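Local atomic coordinates of capsid Protein (Unidentified, PDB entry 4DMI), a protein that probably serves as a phage capsid protein, with five copies of the chain assembling into a pentamer. Residues V71-T77 / Q149-A155; T81-V87 / L138-A144; V88-R94 / E156-G161; S98-I104 / A116-I120. One frame throughout, in Å; residues are numbered along the deposited sequence. Where two conformers were deposited one is given.

Overall arrangement
All four contacts join strands of one beta-sheet, none is wholly buried, and their settings differ. Interactions 2 and 3 share the long strand 83-95: interaction 2 pairs it with 133-142, its centre about 8 Å from the centre of the chain, whereas interaction 3 pairs its far half with 158-167, its centre about 19 Å from that point. Interaction 2 is chiefly backbone ladder and apolar packing. Interactions 1, 3 and 4 cluster toward the outer end of the sheet and touch one another, with S152 reaching V157, N153 reaching I101, and N118 bonding S92. Their loop ends rely on polar or ionic links: sodium bound by E72 and A155 in interaction 1, a salt bridge in interaction 3, an asparagine amide and an arginine in interaction 4.

Interaction 1: V71-T77 / Q149-A155; sequences VENTTTT and QARSNNA. With NA (sodium ion), chain H.
The sodium site at a subunit boundary joins E72 to A155, where the antiparallel pair 74-77/149-152 gives way to loops. E72 OE2 lies 2.0 Å from the sodium ion and A155 O 2.3 Å from it, so one cation is shared by two acceptors that could not bond each other. Two waters and E96 of a neighbouring subunit complete the shell. The CB of E72 points away from 149-155, but CG anti to the backbone N (chi1 -176°) and an extended chain carry the carboxylate to the metal. Beside this site N73 N donates to S152 OG at 3.0 Å, nearly straight at 169°. The same hydroxyl is hydrogen-bonded to V157 O, so N73 N and V157 O together fix its rotation. A water bridges N73 OD1 and N153 O. Farther along, T76 N and A150 O meet at 2.8 Å in a hydrogen-bonded pair, and V71 CG2 packs on A150 CB at 3.7 Å. On the face carrying T75 and R151, T75 OG1 lies alongside R151 CD at 3.3 Å, while R151 NE forms a salt bridge with E105. Taken together, this is an antiparallel beta ladder whose loop end supplies two of the ligands of an intersubunit sodium site.

Interaction 2: T81-V87 / L138-A144; sequences TPGFYKV and LMVKLVA
Y85 and L142 mark the tight part of this antiparallel ladder, on the face that also carries V140. Their side chains cross at about a right angle, with L142 CD1 3.8 Å from Y85 CE1 in an oblique approach to the ring. The backbone beneath is regular: Y85 N donates to V140 O at 2.8 Å and V140 N returns to Y85 O at 2.9 Å, one of three reciprocal pairs running from G83/L142 to V87/L138. The Y85 hydroxyl reaches back along its own segment to T81 O at 2.7 Å, arriving 46° above the carbonyl plane rather than on a lone pair.

On the other face K141 lies over the F84 ring. CG of K141, anti to the backbone N (chi1 -177°), sits 3.9 Å from the ring centroid and 14° off its normal, a CH-pi contact, and CD follows at 3.6 Å from F84 CZ. The lysine NZ travels on to P176 O of a neighbouring subunit, and L57 of that subunit also packs on F84.

The solvent side is the T81-P82 end, where T81, V143 and A144 are exposed; P82 CG rests against the backbone, 3.7 Å from A144 N, and its nearest side-chain carbon, A144 CB, is 4.5 Å off. The chemistry implies that backbone bonds and apolar carbon set the pairing here, while the lysine's methylenes serve the ring and its charged end serves the subunit interface.

Interaction 3: V88-R94 / E156-G161; sequences VGNLSSR and EVRVQG
L91 and V159 lie side by side and point the same way from an antiparallel ladder between strands 83-95 and 158-167, with L91 CD2 3.8 Å from V159 CG1. The salt bridge near the loop end is turned differently. There the side chains of R94 and E156 cross at about a right angle, yet the guanidinium and carboxylate planes are only 26° apart. NH1 of R94 reaches E156 OE1 at 3.0 Å, within the guanidinium plane and on the anti lone pair of that oxygen, and a water links R94 NH2 to the same OE1. R94 was modelled in two conformers, so this bridge describes one of them; in it NH1 also bonds S122 of a neighbouring subunit. V157 CG1 packs obliquely on the arginine stem, 3.6 Å from R94 CG. At the other end two glycines face each other, G89 CA and G161 CA being 3.8 Å apart with no CB between the strands. The ladder closes through a hydroxyl. S92 N donates to R158 O at 3.2 Å, but the returning bond goes to the side chain: R158 N meets S92 OG at 2.9 Å with an N-H...O angle of 165°, while that OG also bonds I120 O of the neighbouring subunit.

Interaction 4: S98-I104 / A116-I120; sequences SGAIAVI and ANNRI
With chi1 at 73°, N118 places its CG between its own backbone N and carbonyl carbon, and the amide thereby faces A100 and A102 across the contact. ND2 donates to A100 O at 3.1 Å, with that oxygen almost in the amide plane, and OD1 accepts from A102 N at 2.9 Å. The second bond is straight at the hydrogen, yet its donor stands 67° above the plane of the amide carbonyl. ND2 also bonds S92 O, so two carbonyls hold it. R119, bent at chi3 (-66°), lays its guanidinium under I101: CG1 of I101 stands 3.5 Å above the plane, over its centre. At the edge, R119 NH1 donates to S98 O at 2.9 Å. An Asx turn from N117 OD1 to R119 N shapes this end. Beyond it, I104 and A116 form a hydrogen-bonded pair of the hairpin between strands 102-107 and 112-121: I104 N donates to A116 O at 3.2 Å, and the return bond is weak. Where the two strands diverge, an amide and a guanidinium thus take over the role of backbone pairing.

Interaction 1: V71-T77 / Q149-A155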
loop_
_atom_site.group_PDB
_atom_site.type_symbol
_atom_site.label_atom_id
_atom_site.label_comp_id
_atom_site.label_asym_id
_atom_site.label_seq_id
_atom_site.Cartn_x
_atom_site.Cartn_y
_atom_site.Cartn_z
ATOM N N VAL B 71 -3.511 -26.528 -8.088
ATOM C CA VAL B 71 -3.319 -27.740 -7.307
ATOM C C VAL B 71 -4.626 -28.330 -6.802
ATOM O O VAL B 71 -5.411 -27.644 -6.146
ATOM C CB VAL B 71 -2.392 -27.440 -6.108
ATOM C CG1 VAL B 71 -2.115 -28.702 -5.281
ATOM C CG2 VAL B 71 -1.098 -26.789 -6.597
ATOM N N GLU B 72 -4.850 -29.607 -7.107
ATOM C CA GLU B 72 -6.088 -30.302 -6.756
ATOM C C GLU B 72 -5.737 -31.722 -6.326
ATOM O O GLU B 72 -5.105 -32.466 -7.084
ATOM C CB GLU B 72 -7.024 -30.348 -7.972
ATOM C CG GLU B 72 -8.399 -30.958 -7.708
ATOM C CD GLU B 72 -9.083 -31.446 -8.984
ATOM O OE1 GLU B 72 -8.444 -32.204 -9.746
ATOM O OE2 GLU B 72 -10.252 -31.067 -9.229
ATOM N N ASN B 73 -6.122 -32.086 -5.102
ATOM C CA ASN B 73 -5.944 -33.447 -4.586
ATOM C C ASN B 73 -4.488 -33.932 -4.671
ATOM O O ASN B 73 -4.210 -35.079 -5.050
ATOM C CB ASN B 73 -6.894 -34.415 -5.295
ATOM C CG ASN B 73 -7.161 -35.678 -4.490
ATOM O OD1 ASN B 73 -6.961 -35.719 -3.274
ATOM N ND2 ASN B 73 -7.622 -36.716 -5.173
ATOM N N THR B 74 -3.562 -33.044 -4.317
ATOM C CA THR B 74 -2.140 -33.377 -4.280
ATOM C C THR B 74 -1.378 -32.304 -3.508
ATOM O O THR B 74 -1.933 -31.259 -3.163
ATOM C CB THR B 74 -1.552 -33.526 -5.707
ATOM O OG1 THR B 74 -0.267 -34.164 -5.642
ATOM C CG2 THR B 74 -1.432 -32.169 -6.395
ATOM N N THR B 75 -0.118 -32.582 -3.205
ATOM C CA THR B 75 0.761 -31.587 -2.619
ATOM C C THR B 75 1.816 -31.227 -3.644
ATOM O O THR B 75 2.516 -32.109 -4.152
ATOM C CB THR B 75 1.454 -32.118 -1.356
ATOM O OG1 THR B 75 0.461 -32.529 -0.405
ATOM C CG2 THR B 75 2.335 -31.036 -0.747
ATOM N N THR B 76 1.936 -29.936 -3.939
ATOM C CA THR B 76 2.813 -29.466 -5.000
ATOM C C THR B 76 3.816 -28.444 -4.488
ATOM O O THR B 76 3.448 -27.432 -3.915
ATOM C CB THR B 76 1.993 -28.884 -6.157
ATOM O OG1 THR B 76 1.240 -29.942 -6.762
ATOM C CG2 THR B 76 2.902 -28.248 -7.208
ATOM N N THR B 77 5.098 -28.721 -4.692
ATOM C CA THR B 77 6.134 -27.768 -4.316
ATOM C C THR B 77 6.144 -26.511 -5.172
ATOM O O THR B 77 6.105 -26.576 -6.402
ATOM C CB THR B 77 7.509 -28.438 -4.344
ATOM O OG1 THR B 77 7.525 -29.467 -3.352
ATOM C CG2 THR B 77 8.609 -27.433 -4.040
ATOM N N GLN B 149 4.895 -24.823 -0.246
ATOM C CA GLN B 149 4.040 -25.716 -1.031
ATOM C C GLN B 149 2.562 -25.338 -1.020
ATOM O O GLN B 149 2.084 -24.620 -0.139
ATOM C CB GLN B 149 4.227 -27.170 -0.555
ATOM C CG GLN B 149 3.718 -27.408 0.866
ATOM C CD GLN B 149 4.124 -28.760 1.447
ATOM O OE1 GLN B 149 5.071 -29.399 0.984
ATOM N NE2 GLN B 149 3.392 -29.205 2.463
ATOM N N ALA B 150 1.854 -25.810 -2.037
ATOM C CA ALA B 150 0.402 -25.690 -2.116
ATOM C C ALA B 150 -0.141 -27.092 -1.911
ATOM O O ALA B 150 0.362 -28.055 -2.496
ATOM C CB ALA B 150 0.007 -25.172 -3.471
ATOM N N ARG B 151 -1.171 -27.222 -1.092
ATOM C CA ARG B 151 -1.736 -28.533 -0.828
ATOM C C ARG B 151 -3.259 -28.501 -0.839
ATOM O O ARG B 151 -3.880 -27.672 -0.165
ATOM C CB ARG B 151 -1.230 -29.066 0.516
ATOM C CG ARG B 151 -1.780 -30.435 0.882
ATOM C CD ARG B 151 -1.072 -31.004 2.101
ATOM N NE ARG B 151 -1.291 -30.196 3.299
ATOM C CZ ARG B 151 -2.279 -30.396 4.166
ATOM N NH1 ARG B 151 -3.152 -31.378 3.973
ATOM N NH2 ARG B 151 -2.390 -29.619 5.229
ATOM N N SER B 152 -3.847 -29.397 -1.625
ATOM C CA SER B 152 -5.279 -29.671 -1.609
ATOM C C SER B 152 -5.468 -31.145 -1.300
ATOM O O SER B 152 -4.821 -31.998 -1.924
ATOM C CB SER B 152 -5.900 -29.371 -2.970
ATOM O OG SER B 152 -7.106 -30.109 -3.130
ATOM N N ASN B 153 -6.334 -31.468 -0.343
ATOM C CA ASN B 153 -6.498 -32.869 0.062
ATOM C C ASN B 153 -7.706 -33.541 -0.570
ATOM O O ASN B 153 -8.068 -34.658 -0.194
ATOM C CB ASN B 153 -6.590 -32.991 1.587
ATOM C CG ASN B 153 -7.943 -32.552 2.128
ATOM O OD1 ASN B 153 -8.707 -31.864 1.449
ATOM N ND2 ASN B 153 -8.247 -32.959 3.355
ATOM N N ASN B 154 -8.322 -32.863 -1.530
ATOM C CA ASN B 154 -9.633 -33.262 -2.045
ATOM C C ASN B 154 -9.854 -32.726 -3.453
ATOM O O ASN B 154 -9.482 -31.586 -3.752
ATOM C CB ASN B 154 -10.720 -32.714 -1.108
ATOM C CG ASN B 154 -12.097 -33.288 -1.395
ATOM O OD1 ASN B 154 -12.728 -32.956 -2.398
ATOM N ND2 ASN B 154 -12.580 -34.136 -0.495
ATOM N N ALA B 155 -10.477 -33.529 -4.315
ATOM C CA ALA B 155 -10.718 -33.119 -5.697
ATOM C C ALA B 155 -11.625 -31.896 -5.819
ATOM O O ALA B 155 -11.664 -31.256 -6.869
ATOM C CB ALA B 155 -11.295 -34.279 -6.500
HETATM NA NA NA H . -12.263 -31.062 -9.075
HETATM O O HOH W 1 -8.535 -37.153 -1.625
HETATM O O HOH W 2 5.602 -30.453 -1.585
HETATM O O HOH W 3 -14.236 -31.976 -8.548
HETATM O O HOH W 4 -12.030 -33.294 -9.713
#

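Interaction 2: T81-V87 / L138-A144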
loop_
_atom_site.group_PDB
_atom_site.type_symbol
_atom_site.label_atom_id
_atom_site.label_comp_id
_atom_site.label_asym_id
_atom_site.label_seq_id
_atom_site.Cartn_x
_atom_site.Cartn_y
_atom_site.Cartn_z
ATOM N N THR B 81 14.327 -24.241 -2.422
ATOM C CA THR B 81 15.699 -23.779 -2.263
ATOM C C THR B 81 15.705 -22.363 -1.676
ATOM O O THR B 81 14.720 -21.627 -1.819
ATOM C CB THR B 81 16.506 -23.881 -3.581
ATOM O OG1 THR B 81 15.860 -23.118 -4.606
ATOM C CG2 THR B 81 16.615 -25.328 -4.020
ATOM N N PRO B 82 16.801 -21.988 -0.986
ATOM C CA PRO B 82 16.774 -20.742 -0.209
ATOM C C PRO B 82 16.562 -19.500 -1.060
ATOM O O PRO B 82 17.024 -19.422 -2.209
ATOM C CB PRO B 82 18.161 -20.702 0.446
ATOM C CG PRO B 82 18.587 -22.138 0.510
ATOM C CD PRO B 82 18.061 -22.723 -0.778
ATOM N N GLY B 83 15.856 -18.529 -0.494
ATOM C CA GLY B 83 15.631 -17.266 -1.169
ATOM C C GLY B 83 14.350 -16.601 -0.718
ATOM O O GLY B 83 13.635 -17.121 0.147
ATOM N N PHE B 84 14.061 -15.445 -1.306
ATOM C CA PHE B 84 12.811 -14.729 -1.044
ATOM C C PHE B 84 11.869 -14.935 -2.215
ATOM O O PHE B 84 12.257 -14.754 -3.371
ATOM C CB PHE B 84 13.069 -13.226 -0.870
ATOM C CG PHE B 84 13.843 -12.869 0.373
ATOM C CD1 PHE B 84 15.226 -12.953 0.390
ATOM C CD2 PHE B 84 13.183 -12.403 1.510
ATOM C CE1 PHE B 84 15.949 -12.616 1.542
ATOM C CE2 PHE B 84 13.900 -12.064 2.652
ATOM C CZ PHE B 84 15.285 -12.168 2.662
ATOM N N TYR B 85 10.622 -15.271 -1.913
ATOM C CA TYR B 85 9.628 -15.578 -2.932
ATOM C C TYR B 85 8.354 -14.796 -2.716
ATOM O O TYR B 85 7.833 -14.742 -1.601
ATOM C CB TYR B 85 9.302 -17.076 -2.915
ATOM C CG TYR B 85 10.483 -17.966 -3.235
ATOM C CD1 TYR B 85 11.366 -18.359 -2.234
ATOM C CD2 TYR B 85 10.719 -18.407 -4.529
ATOM C CE1 TYR B 85 12.454 -19.178 -2.512
ATOM C CE2 TYR B 85 11.814 -19.227 -4.821
ATOM C CZ TYR B 85 12.670 -19.601 -3.805
ATOM O OH TYR B 85 13.752 -20.412 -4.060
ATOM N N LYS B 86 7.834 -14.198 -3.784
ATOM C CA LYS B 86 6.504 -13.602 -3.756
ATOM C C LYS B 86 5.550 -14.679 -4.239
ATOM O O LYS B 86 5.806 -15.349 -5.224
ATOM C CB LYS B 86 6.440 -12.388 -4.680
ATOM C CG LYS B 86 5.020 -11.905 -4.954
ATOM C CD LYS B 86 5.033 -10.639 -5.812
ATOM C CE LYS B 86 3.633 -10.068 -5.942
ATOM N NZ LYS B 86 3.627 -8.710 -6.540
ATOM N N VAL B 87 4.448 -14.891 -3.507
ATOM C CA VAL B 87 3.459 -15.890 -3.898
ATOM C C VAL B 87 2.057 -15.321 -3.719
ATOM O O VAL B 87 1.694 -14.843 -2.641
ATOM C CB VAL B 87 3.644 -17.222 -3.111
ATOM C CG1 VAL B 87 3.651 -16.987 -1.611
ATOM C CG2 VAL B 87 2.572 -18.220 -3.496
ATOM N N LEU B 138 1.769 -13.045 -0.409
ATOM C CA LEU B 138 2.764 -13.290 0.621
ATOM C C LEU B 138 4.182 -13.075 0.115
ATOM O O LEU B 138 4.483 -13.299 -1.062
ATOM C CB LEU B 138 2.643 -14.739 1.095
ATOM C CG LEU B 138 1.336 -15.150 1.768
ATOM C CD1 LEU B 138 1.093 -16.642 1.619
ATOM C CD2 LEU B 138 1.435 -14.804 3.235
ATOM N N MET B 139 5.041 -12.618 1.015
ATOM C CA MET B 139 6.475 -12.696 0.814
ATOM C C MET B 139 7.011 -13.709 1.803
ATOM O O MET B 139 6.841 -13.567 3.033
ATOM C CB MET B 139 7.151 -11.346 1.047
ATOM C CG MET B 139 8.676 -11.351 0.848
ATOM S SD MET B 139 9.180 -11.543 -0.882
ATOM C CE MET B 139 7.868 -10.583 -1.645
ATOM N N VAL B 140 7.678 -14.731 1.273
ATOM C CA VAL B 140 8.200 -15.832 2.075
ATOM C C VAL B 140 9.696 -15.975 1.865
ATOM O O VAL B 140 10.178 -15.966 0.728
ATOM C CB VAL B 140 7.532 -17.158 1.677
ATOM C CG1 VAL B 140 8.108 -18.325 2.481
ATOM C CG2 VAL B 140 6.027 -17.066 1.868
ATOM N N LYS B 141 10.439 -16.093 2.960
ATOM C CA LYS B 141 11.861 -16.408 2.878
ATOM C C LYS B 141 12.073 -17.854 3.288
ATOM O O LYS B 141 11.643 -18.270 4.363
ATOM C CB LYS B 141 12.698 -15.495 3.783
ATOM C CG LYS B 141 14.213 -15.726 3.677
ATOM C CD LYS B 141 14.954 -15.064 4.849
ATOM C CE LYS B 141 16.452 -15.296 4.753
ATOM N NZ LYS B 141 17.164 -14.635 5.883
ATOM N N LEU B 142 12.746 -18.610 2.423
ATOM C CA LEU B 142 13.146 -19.983 2.713
ATOM C C LEU B 142 14.632 -20.024 3.027
ATOM O O LEU B 142 15.438 -19.371 2.354
ATOM C CB LEU B 142 12.890 -20.879 1.496
ATOM C CG LEU B 142 11.458 -20.970 0.978
ATOM C CD1 LEU B 142 11.423 -21.939 -0.193
ATOM C CD2 LEU B 142 10.506 -21.415 2.093
ATOM N N VAL B 143 14.999 -20.784 4.054
ATOM C CA VAL B 143 16.400 -21.128 4.266
ATOM C C VAL B 143 16.592 -22.594 3.927
ATOM O O VAL B 143 15.634 -23.268 3.540
ATOM C CB VAL B 143 16.864 -20.841 5.712
ATOM C CG1 VAL B 143 16.849 -19.352 5.977
ATOM C CG2 VAL B 143 15.998 -21.580 6.725
ATOM N N ALA B 144 17.829 -23.080 4.047
ATOM C CA ALA B 144 18.146 -24.449 3.672
ATOM C C ALA B 144 17.239 -25.438 4.390
ATOM O O ALA B 144 17.072 -25.367 5.612
ATOM C CB ALA B 144 19.613 -24.756 3.963
#

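Interaction 3: V88-R94 / E156-G161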
loop_
_atom_site.group_PDB
_atom_site.type_symbol
_atom_site.label_atom_id
_atom_site.label_comp_id
_atom_site.label_asym_id
_atom_site.label_seq_id
_atom_site.Cartn_x
_atom_site.Cartn_y
_atom_site.Cartn_z
ATOM N N VAL B 88 1.290 -15.332 -4.803
ATOM C CA VAL B 88 -0.019 -14.701 -4.834
ATOM C C VAL B 88 -1.016 -15.611 -5.519
ATOM O O VAL B 88 -0.685 -16.335 -6.454
ATOM C CB VAL B 88 0.022 -13.347 -5.566
ATOM C CG1 VAL B 88 0.911 -12.387 -4.849
ATOM C CG2 VAL B 88 0.514 -13.509 -6.978
ATOM N N GLY B 89 -2.256 -15.574 -5.057
ATOM C CA GLY B 89 -3.258 -16.464 -5.608
ATOM C C GLY B 89 -4.497 -16.584 -4.762
ATOM O O GLY B 89 -4.806 -15.674 -3.993
ATOM N N ASN B 90 -5.209 -17.697 -4.928
ATOM C CA ASN B 90 -6.488 -17.920 -4.244
ATOM C C ASN B 90 -6.665 -19.359 -3.807
ATOM O O ASN B 90 -6.093 -20.290 -4.395
ATOM C CB ASN B 90 -7.682 -17.539 -5.135
ATOM C CG ASN B 90 -7.785 -16.048 -5.385
ATOM O OD1 ASN B 90 -8.177 -15.281 -4.506
ATOM N ND2 ASN B 90 -7.430 -15.627 -6.601
ATOM N N LEU B 91 -7.478 -19.532 -2.769
ATOM C CA LEU B 91 -7.905 -20.848 -2.312
ATOM C C LEU B 91 -9.406 -20.962 -2.478
ATOM O O LEU B 91 -10.135 -19.967 -2.377
ATOM C CB LEU B 91 -7.616 -20.993 -0.815
ATOM C CG LEU B 91 -6.259 -20.527 -0.289
ATOM C CD1 LEU B 91 -6.275 -20.516 1.240
ATOM C CD2 LEU B 91 -5.162 -21.452 -0.812
ATOM N N SER B 92 -9.903 -22.177 -2.657
ATOM C CA SER B 92 -11.343 -22.423 -2.613
ATOM C C SER B 92 -11.879 -22.351 -1.191
ATOM O O SER B 92 -11.565 -23.221 -0.384
ATOM C CB SER B 92 -11.638 -23.844 -3.108
ATOM O OG SER B 92 -11.162 -24.078 -4.427
ATOM N N SER B 93 -12.725 -21.371 -0.876
ATOM C CA SER B 93 -13.266 -21.346 0.485
ATOM C C SER B 93 -14.142 -22.545 0.777
ATOM O O SER B 93 -14.838 -23.074 -0.096
ATOM C CB SER B 93 -14.041 -20.057 0.794
ATOM O OG SER B 93 -15.361 -20.096 0.254
ATOM N N ARG B 94 -14.096 -22.991 2.041
ATOM C CA ARG B 94 -15.021 -23.999 2.532
ATOM C C ARG B 94 -15.476 -23.609 3.933
ATOM O O ARG B 94 -14.875 -22.737 4.577
ATOM C CB ARG B 94 -14.378 -25.394 2.559
ATOM C CG ARG B 94 -13.960 -25.943 1.196
ATOM C CD ARG B 94 -15.164 -26.284 0.315
ATOM N NE ARG B 94 -15.959 -27.367 0.890
ATOM C CZ ARG B 94 -16.309 -28.469 0.239
ATOM N NH1 ARG B 94 -15.938 -28.648 -1.021
ATOM N NH2 ARG B 94 -17.028 -29.397 0.852
ATOM N N GLU B 156 -12.345 -31.566 -4.750
ATOM C CA GLU B 156 -13.294 -30.450 -4.784
ATOM C C GLU B 156 -12.703 -29.077 -4.497
ATOM O O GLU B 156 -13.375 -28.078 -4.701
ATOM C CB GLU B 156 -14.463 -30.696 -3.822
ATOM C CG GLU B 156 -15.348 -31.889 -4.196
ATOM C CD GLU B 156 -16.540 -32.039 -3.273
ATOM O OE1 GLU B 156 -16.636 -31.266 -2.297
ATOM O OE2 GLU B 156 -17.378 -32.931 -3.521
ATOM N N VAL B 157 -11.469 -29.015 -4.004
ATOM C CA VAL B 157 -10.883 -27.720 -3.661
ATOM C C VAL B 157 -9.531 -27.510 -4.328
ATOM O O VAL B 157 -8.787 -28.467 -4.548
ATOM C CB VAL B 157 -10.745 -27.525 -2.131
ATOM C CG1 VAL B 157 -12.106 -27.422 -1.491
ATOM C CG2 VAL B 157 -9.922 -28.649 -1.482
ATOM N N ARG B 158 -9.212 -26.257 -4.648
ATOM C CA ARG B 158 -7.968 -25.952 -5.348
ATOM C C ARG B 158 -7.139 -24.846 -4.701
ATOM O O ARG B 158 -7.653 -24.010 -3.942
ATOM C CB ARG B 158 -8.242 -25.599 -6.824
ATOM C CG ARG B 158 -8.758 -26.772 -7.637
ATOM C CD ARG B 158 -8.773 -26.481 -9.125
ATOM N NE ARG B 158 -9.266 -27.651 -9.854
ATOM C CZ ARG B 158 -8.597 -28.286 -10.812
ATOM N NH1 ARG B 158 -7.406 -27.854 -11.205
ATOM N NH2 ARG B 158 -9.136 -29.344 -11.396
ATOM N N VAL B 159 -5.846 -24.864 -4.995
ATOM C CA VAL B 159 -4.944 -23.771 -4.659
ATOM C C VAL B 159 -4.366 -23.298 -5.977
ATOM O O VAL B 159 -3.702 -24.073 -6.676
ATOM C CB VAL B 159 -3.798 -24.227 -3.730
ATOM C CG1 VAL B 159 -2.865 -23.051 -3.411
ATOM C CG2 VAL B 159 -4.357 -24.839 -2.447
ATOM N N GLN B 160 -4.628 -22.047 -6.339
ATOM C CA GLN B 160 -4.205 -21.507 -7.638
ATOM C C GLN B 160 -3.417 -20.228 -7.460
ATOM O O GLN B 160 -3.731 -19.410 -6.604
ATOM C CB GLN B 160 -5.422 -21.243 -8.534
ATOM C CG GLN B 160 -6.206 -22.501 -8.851
ATOM C CD GLN B 160 -7.446 -22.240 -9.677
ATOM O OE1 GLN B 160 -8.030 -21.154 -9.621
ATOM N NE2 GLN B 160 -7.860 -23.238 -10.442
ATOM N N GLY B 161 -2.388 -20.036 -8.271
ATOM C CA GLY B 161 -1.661 -18.791 -8.190
ATOM C C GLY B 161 -0.352 -18.791 -8.929
ATOM O O GLY B 161 -0.097 -19.662 -9.770
HETATM O O HOH W 5 -5.711 -17.428 -8.268
HETATM O O HOH W 6 -17.458 -32.320 0.014
#

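Interaction 4: S98-I104 / A116-I120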
loop_
_atom_site.group_PDB
_atom_site.type_symbol
_atom_site.label_atom_id
_atom_site.label_comp_id
_atom_site.label_asym_id
_atom_site.label_seq_id
_atom_site.Cartn_x
_atom_site.Cartn_y
_atom_site.Cartn_z
ATOM N N SER B 98 -15.475 -28.110 7.376
ATOM C CA SER B 98 -15.253 -28.955 6.207
ATOM C C SER B 98 -14.028 -29.836 6.394
ATOM O O SER B 98 -13.125 -29.491 7.151
ATOM C CB SER B 98 -15.039 -28.084 4.966
ATOM O OG SER B 98 -14.909 -28.879 3.801
ATOM N N GLY B 99 -14.003 -30.965 5.693
ATOM C CA GLY B 99 -12.808 -31.784 5.616
ATOM C C GLY B 99 -11.956 -31.483 4.391
ATOM O O GLY B 99 -10.906 -32.097 4.207
ATOM N N ALA B 100 -12.398 -30.538 3.564
ATOM C CA ALA B 100 -11.718 -30.222 2.304
ATOM C C ALA B 100 -10.728 -29.078 2.492
ATOM O O ALA B 100 -11.121 -27.927 2.690
ATOM C CB ALA B 100 -12.736 -29.895 1.199
ATOM N N ILE B 101 -9.442 -29.415 2.440
ATOM C CA ILE B 101 -8.360 -28.495 2.777
ATOM C C ILE B 101 -7.639 -28.009 1.531
ATOM O O ILE B 101 -7.246 -28.816 0.692
ATOM C CB ILE B 101 -7.338 -29.205 3.675
ATOM C CG1 ILE B 101 -8.014 -29.653 4.973
ATOM C CG2 ILE B 101 -6.123 -28.313 3.939
ATOM C CD1 ILE B 101 -7.118 -30.500 5.879
ATOM N N ALA B 102 -7.471 -26.693 1.416
ATOM C CA ALA B 102 -6.684 -26.070 0.356
ATOM C C ALA B 102 -5.853 -24.970 0.991
ATOM O O ALA B 102 -6.399 -23.963 1.461
ATOM C CB ALA B 102 -7.590 -25.499 -0.709
ATOM N N VAL B 103 -4.542 -25.171 1.047
ATOM C CA VAL B 103 -3.677 -24.271 1.802
ATOM C C VAL B 103 -2.374 -23.957 1.098
ATOM O O VAL B 103 -1.928 -24.697 0.206
ATOM C CB VAL B 103 -3.325 -24.842 3.205
ATOM C CG1 VAL B 103 -4.573 -24.978 4.079
ATOM C CG2 VAL B 103 -2.594 -26.179 3.089
ATOM N N ILE B 104 -1.771 -22.844 1.498
ATOM C CA ILE B 104 -0.357 -22.595 1.250
ATOM C C ILE B 104 0.329 -22.846 2.573
ATOM O O ILE B 104 -0.107 -22.362 3.615
ATOM C CB ILE B 104 -0.101 -21.132 0.838
ATOM C CG1 ILE B 104 -0.749 -20.845 -0.524
ATOM C CG2 ILE B 104 1.400 -20.834 0.792
ATOM C CD1 ILE B 104 0.006 -21.452 -1.735
ATOM N N ALA B 116 -1.830 -19.601 4.392
ATOM C CA ALA B 116 -3.123 -19.215 3.831
ATOM C C ALA B 116 -4.081 -20.381 4.009
ATOM O O ALA B 116 -3.776 -21.495 3.588
ATOM C CB ALA B 116 -2.987 -18.842 2.358
ATOM N N ASN B 117 -5.216 -20.127 4.663
ATOM C CA ASN B 117 -6.150 -21.173 5.090
ATOM C C ASN B 117 -7.533 -20.996 4.446
ATOM O O ASN B 117 -8.072 -19.879 4.421
ATOM C CB ASN B 117 -6.257 -21.126 6.625
ATOM C CG ASN B 117 -6.882 -22.373 7.222
ATOM O OD1 ASN B 117 -7.688 -23.064 6.587
ATOM N ND2 ASN B 117 -6.522 -22.657 8.470
ATOM N N ASN B 118 -8.109 -22.074 3.908
ATOM C CA ASN B 118 -9.386 -21.963 3.194
ATOM C C ASN B 118 -10.645 -22.227 4.023
ATOM O O ASN B 118 -11.750 -21.896 3.586
ATOM C CB ASN B 118 -9.421 -22.915 2.001
ATOM C CG ASN B 118 -9.573 -24.363 2.424
ATOM O OD1 ASN B 118 -8.826 -24.860 3.282
ATOM N ND2 ASN B 118 -10.568 -25.034 1.863
ATOM N N ARG B 119 -10.496 -22.861 5.188
ATOM C CA ARG B 119 -11.665 -23.365 5.918
ATOM C C ARG B 119 -12.132 -22.322 6.922
ATOM O O ARG B 119 -11.871 -22.410 8.124
ATOM C CB ARG B 119 -11.356 -24.712 6.592
ATOM C CG ARG B 119 -11.190 -25.856 5.588
ATOM C CD ARG B 119 -11.045 -27.203 6.283
ATOM N NE ARG B 119 -9.811 -27.286 7.058
ATOM C CZ ARG B 119 -9.476 -28.326 7.815
ATOM N NH1 ARG B 119 -10.296 -29.371 7.912
ATOM N NH2 ARG B 119 -8.326 -28.324 8.476
ATOM N N ILE B 120 -12.856 -21.338 6.409
ATOM C CA ILE B 120 -13.106 -20.103 7.140
ATOM C C ILE B 120 -14.582 -19.701 7.210
ATOM O O ILE B 120 -14.953 -18.916 8.081
ATOM C CB ILE B 120 -12.250 -18.960 6.519
ATOM C CG1 ILE B 120 -12.308 -17.658 7.325
ATOM C CG2 ILE B 120 -12.677 -18.687 5.073
ATOM C CD1 ILE B 120 -11.844 -17.786 8.756
#